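Long-range contacts in putative adhesin (Bacteroides fragilis NCTC 9343, PDB 3PET), which is of unknown function but, as a putative lipoprotein with a right-handed beta-helix related to auto-transporter adhesin heads, may take part in cell adhesion: residues S116-G120 with G138-V142; L127-K131 with T147-A151. All coordinates share one frame; numbering follows the deposited sequence. Where two conformers were deposited one is given.

How the contacts relate
Both contacts join the same two neighbouring coils of the right-handed beta-helix, at different corners. Their segments alternate along the chain: from the loop 116-120, strand 122-128 leads to the corner 127-131, and strand 131-136 then leads to the loop 138-142, from which the chain goes on to 147-151. Contact 1 stacks two glycine-rich loops near the second subunit; contact 2 continues parallel strand pairing round a bend, with no other subunit touching it. Their centres are 21 Å apart and their nearest atoms about 9 Å, without touching. A tetraethylene glycol, probably from the crystallisation liquor, lies about 3 Å from the Q149 side chain, and one is about 5 Å from G138.

Contact 1. Residues S116-G120 with G138-V142; sequences SKGVG and GVGDV
G118 and G120 of one loop are laced to V139 of the next, where two Gly-Val-Gly turns stack on successive coils of the right-handed beta-helix. The tight part is almost pure backbone. V139 gives its N-H to the carbonyl of G118 (N to O 2.9 Å) and takes one back from G120, whose N stands 2.9 Å from V139 O; both donors come in nearly in line with the C=O they meet. V119 and V139 therefore form a single backbone bridge between loops that are otherwise not regular strand. Glycine carbons fill the gaps in this lacing. G138 CA sits 3.4 Å from G118 O, and G140 CA points a hydrogen almost straight at G120 O, also at 3.4 Å. G120 and G140 repeat the same backbone conformation, with phi of 148° and 147°, a region open to little besides glycine, so the second turn copies the first.

The looser side is that of the valine side chains. V119 and V139 hold the same rotamer, CG1 opposite the backbone N, and run out alongside each other without their methyls meeting. They turn instead to the second subunit, V119 packing on V196 and V139 on G159 of that chain. D141 also looks beyond the pair, its OD1 accepting from the N of N160 while N121 OD1 receives its backbone N-H.

Where the loops meet the strands, a water bridges the S116 side chain and the G138 backbone. S116 has its hydroxyl tucked between its own N and carbonyl carbon (chi1 53°), which brings OG within 3.7 Å of V142 CG2. The same OG is hydrogen-bonded to the water at 2.9 Å, and that water accepts the N-H of G138, its oxygen 3.0 Å from G138 N.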
loop_
_atom_site.group_PDB
_atom_site.type_symbol
_atom_site.label_atom_id
_atom_site.label_comp_id
_atom_site.label_asym_id
_atom_site.label_seq_id
_atom_site.Cartn_x
_atom_site.Cartn_y
_atom_site.Cartn_z
ATOM N N SER A 116 4.958 -0.961 10.690
ATOM C CA SER A 116 4.197 0.173 10.149
ATOM C C SER A 116 2.906 -0.331 9.532
ATOM O O SER A 116 2.916 -1.167 8.619
ATOM C CB SER A 116 5.021 0.985 9.159
ATOM O OG SER A 116 5.579 0.177 8.132
ATOM N N LYS A 117 1.784 0.109 10.110
ATOM C CA LYS A 117 0.442 -0.319 9.726
ATOM C C LYS A 117 -0.457 0.887 9.492
ATOM O O LYS A 117 -1.676 0.782 9.634
ATOM C CB LYS A 117 -0.154 -1.202 10.856
ATOM C CG LYS A 117 0.768 -2.295 11.413
ATOM C CD LYS A 117 0.678 -2.484 12.933
ATOM C CE LYS A 117 -0.498 -3.337 13.375
ATOM N NZ LYS A 117 -0.256 -4.789 13.153
ATOM N N GLY A 118 0.141 2.044 9.222
ATOM C CA GLY A 118 -0.624 3.268 9.005
ATOM C C GLY A 118 -0.394 3.879 7.642
ATOM O O GLY A 118 0.087 3.203 6.720
ATOM N N VAL A 119 -0.794 5.145 7.496
ATOM C CA VAL A 119 -0.595 5.927 6.260
ATOM C C VAL A 119 0.495 6.945 6.548
ATOM O O VAL A 119 0.298 7.863 7.345
ATOM C CB VAL A 119 -1.900 6.596 5.743
ATOM C CG1 VAL A 119 -1.644 7.382 4.454
ATOM C CG2 VAL A 119 -3.000 5.563 5.542
ATOM N N GLY A 120 1.655 6.741 5.944
ATOM C CA GLY A 120 2.800 7.617 6.172
ATOM C C GLY A 120 4.107 6.866 6.072
ATOM O O GLY A 120 4.121 5.635 5.952
ATOM N N GLY A 138 1.371 -1.038 5.865
ATOM C CA GLY A 138 0.431 0.027 5.539
ATOM C C GLY A 138 0.706 0.672 4.204
ATOM O O GLY A 138 1.165 0.001 3.273
ATOM N N VAL A 139 0.422 1.978 4.097
ATOM C CA VAL A 139 0.680 2.732 2.873
ATOM C C VAL A 139 1.778 3.752 3.150
ATOM O O VAL A 139 1.564 4.700 3.910
ATOM C CB VAL A 139 -0.586 3.398 2.285
ATOM C CG1 VAL A 139 -0.228 4.197 1.029
ATOM C CG2 VAL A 139 -1.640 2.346 1.963
ATOM N N GLY A 140 2.931 3.553 2.522
ATOM C CA GLY A 140 4.075 4.424 2.751
ATOM C C GLY A 140 5.395 3.684 2.643
ATOM O O GLY A 140 5.442 2.448 2.540
ATOM N N ASP A 141 6.471 4.452 2.656
ATOM C CA ASP A 141 7.843 3.945 2.528
ATOM C C ASP A 141 8.553 3.841 3.857
ATOM O O ASP A 141 8.286 4.635 4.760
ATOM C CB ASP A 141 8.644 4.884 1.616
ATOM C CG ASP A 141 8.178 4.933 0.174
ATOM O OD1 ASP A 141 7.415 4.033 -0.239
ATOM O OD2 ASP A 141 8.619 5.832 -0.557
ATOM N N VAL A 142 9.482 2.877 3.978
ATOM C CA VAL A 142 10.326 2.729 5.163
ATOM C C VAL A 142 11.764 2.971 4.692
ATOM O O VAL A 142 12.291 2.177 3.911
ATOM C CB VAL A 142 10.148 1.384 5.917
ATOM C CG1 VAL A 142 11.105 1.284 7.119
ATOM C CG2 VAL A 142 8.709 1.218 6.378
HETATM O O HOH W 1 3.788 0.705 5.850
#

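Contact 2. Residues L127-K131 with T147-A151; sequences LTCQK and TAQIA
L127 and T147 begin a parallel strand pairing that T128 and C129 carry into a corner of the right-handed beta-helix, where two successive coils bend together. Backbone bonds come first. T147 N donates to L127 O (2.8 Å), and T147 O then takes the N-H of C129, a longer bond of 3.2 Å whose donor is tilted from the carbonyl plane. Past the bend Q130 O is gripped twice: I150 N lies 2.9 Å from it in a well-aimed bond, while Q149 N, bent to 130° at its hydrogen, adds a weak one. The I150 bond restarts the parallel pairing, at K131 and I150, although the chain has turned at Q149. Between these bonds A148 CA sends a C-H to C129 O.

T128 and T147, whose side chains point the same way, are linked through water. One molecule spans the two hydroxyls, T128 OG1 at 2.7 Å and T147 OG1 at 2.9 Å. A second also binds T147 OG1 and donates to C129 O, 2.7 Å from its oxygen.

Apolar contact lies on the buried side. A chi1 of 69° swings C129 SG to the A148 side, where it touches A148 CB at 3.6 Å. L127 is buried too, resting on L107, L112 and L166 of the coils around it.

On the exposed side, the I150 CD1 methyl lies alongside the K131 chain, near CG and CE. Q130 and Q149 also run side by side, both bent at chi2, their amide planes 24° apart. The OE1 of Q149 goes on to N169 ND2 in the following coil. The two glutamines meet off-centre rather than amide to amide, Q130 OE1 standing 3.4 Å from Q149 CG.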
loop_
_atom_site.group_PDB
_atom_site.type_symbol
_atom_site.label_atom_id
_atom_site.label_comp_id
_atom_site.label_asym_id
_atom_site.label_seq_id
_atom_site.Cartn_x
_atom_site.Cartn_y
_atom_site.Cartn_z
ATOM N N LEU A 127 21.275 4.669 12.124
ATOM C CA LEU A 127 20.902 3.544 12.968
ATOM C C LEU A 127 22.124 2.641 13.206
ATOM O O LEU A 127 22.823 2.300 12.257
ATOM C CB LEU A 127 19.752 2.749 12.297
ATOM C CG LEU A 127 19.304 1.440 12.987
ATOM C CD1 LEU A 127 18.717 1.688 14.393
ATOM C CD2 LEU A 127 18.360 0.652 12.087
ATOM N N THR A 128 22.369 2.239 14.457
ATOM C CA THR A 128 23.411 1.265 14.788
ATOM C C THR A 128 22.704 0.190 15.598
ATOM O O THR A 128 22.234 0.482 16.692
ATOM C CB THR A 128 24.619 1.885 15.532
ATOM O OG1 THR A 128 25.125 3.007 14.811
ATOM C CG2 THR A 128 25.729 0.880 15.771
ATOM N N CYS A 129 22.562 -1.027 15.054
ATOM C CA CYS A 129 21.868 -2.071 15.801
ATOM C C CYS A 129 22.481 -3.429 15.526
ATOM O O CYS A 129 23.290 -3.558 14.608
ATOM C CB CYS A 129 20.372 -2.061 15.471
ATOM S SG CYS A 129 19.972 -2.602 13.780
ATOM N N GLN A 130 22.066 -4.453 16.305
ATOM C CA GLN A 130 22.504 -5.822 16.070
ATOM C C GLN A 130 21.491 -6.474 15.164
ATOM O O GLN A 130 21.848 -6.969 14.103
ATOM C CB GLN A 130 22.684 -6.601 17.390
ATOM C CG GLN A 130 23.727 -5.987 18.347
ATOM C CD GLN A 130 25.063 -5.700 17.691
ATOM O OE1 GLN A 130 25.727 -6.603 17.169
ATOM N NE2 GLN A 130 25.470 -4.427 17.671
ATOM N N LYS A 131 20.215 -6.461 15.580
ATOM C CA LYS A 131 19.138 -7.068 14.815
ATOM C C LYS A 131 18.073 -6.034 14.482
ATOM O O LYS A 131 17.628 -5.286 15.360
ATOM C CB LYS A 131 18.519 -8.259 15.567
ATOM C CG LYS A 131 19.493 -9.403 15.838
ATOM C CD LYS A 131 18.860 -10.491 16.684
ATOM C CE LYS A 131 19.849 -11.576 17.024
ATOM N NZ LYS A 131 19.255 -12.607 17.915
ATOM N N THR A 147 23.789 0.810 10.105
ATOM C CA THR A 147 24.352 -0.544 10.077
ATOM C C THR A 147 23.507 -1.497 10.921
ATOM O O THR A 147 22.884 -1.095 11.904
ATOM C CB THR A 147 25.846 -0.576 10.561
ATOM O OG1 THR A 147 25.918 -0.275 11.961
ATOM C CG2 THR A 147 26.775 0.344 9.763
ATOM N N ALA A 148 23.537 -2.769 10.557
ATOM C CA ALA A 148 22.875 -3.849 11.291
ATOM C C ALA A 148 23.676 -5.129 11.098
ATOM O O ALA A 148 24.317 -5.298 10.059
ATOM C CB ALA A 148 21.448 -4.036 10.801
ATOM N N GLN A 149 23.681 -6.018 12.096
ATOM C CA GLN A 149 24.351 -7.297 11.889
ATOM C C GLN A 149 23.403 -8.151 11.055
ATOM O O GLN A 149 23.809 -8.767 10.083
ATOM C CB GLN A 149 24.735 -7.964 13.224
ATOM C CG GLN A 149 25.964 -7.345 13.897
ATOM C CD GLN A 149 27.263 -7.561 13.130
ATOM O OE1 GLN A 149 27.437 -8.525 12.371
ATOM N NE2 GLN A 149 28.212 -6.660 13.314
ATOM N N ILE A 150 22.110 -8.112 11.406
ATOM C CA ILE A 150 21.025 -8.818 10.719
ATOM C C ILE A 150 19.914 -7.821 10.423
ATOM O O ILE A 150 19.533 -7.061 11.318
ATOM C CB ILE A 150 20.478 -10.034 11.549
ATOM C CG1 ILE A 150 21.609 -11.020 11.916
ATOM C CG2 ILE A 150 19.344 -10.781 10.757
ATOM C CD1 ILE A 150 21.360 -11.873 13.175
ATOM N N ALA A 151 19.363 -7.854 9.191
ATOM C CA ALA A 151 18.211 -7.018 8.809
ATOM C C ALA A 151 17.161 -7.875 8.117
ATOM O O ALA A 151 17.415 -8.438 7.041
ATOM C CB ALA A 151 18.642 -5.862 7.908
HETATM O O HOH W 2 26.776 2.364 12.713
HETATM O O HOH W 3 25.654 -2.574 13.731
#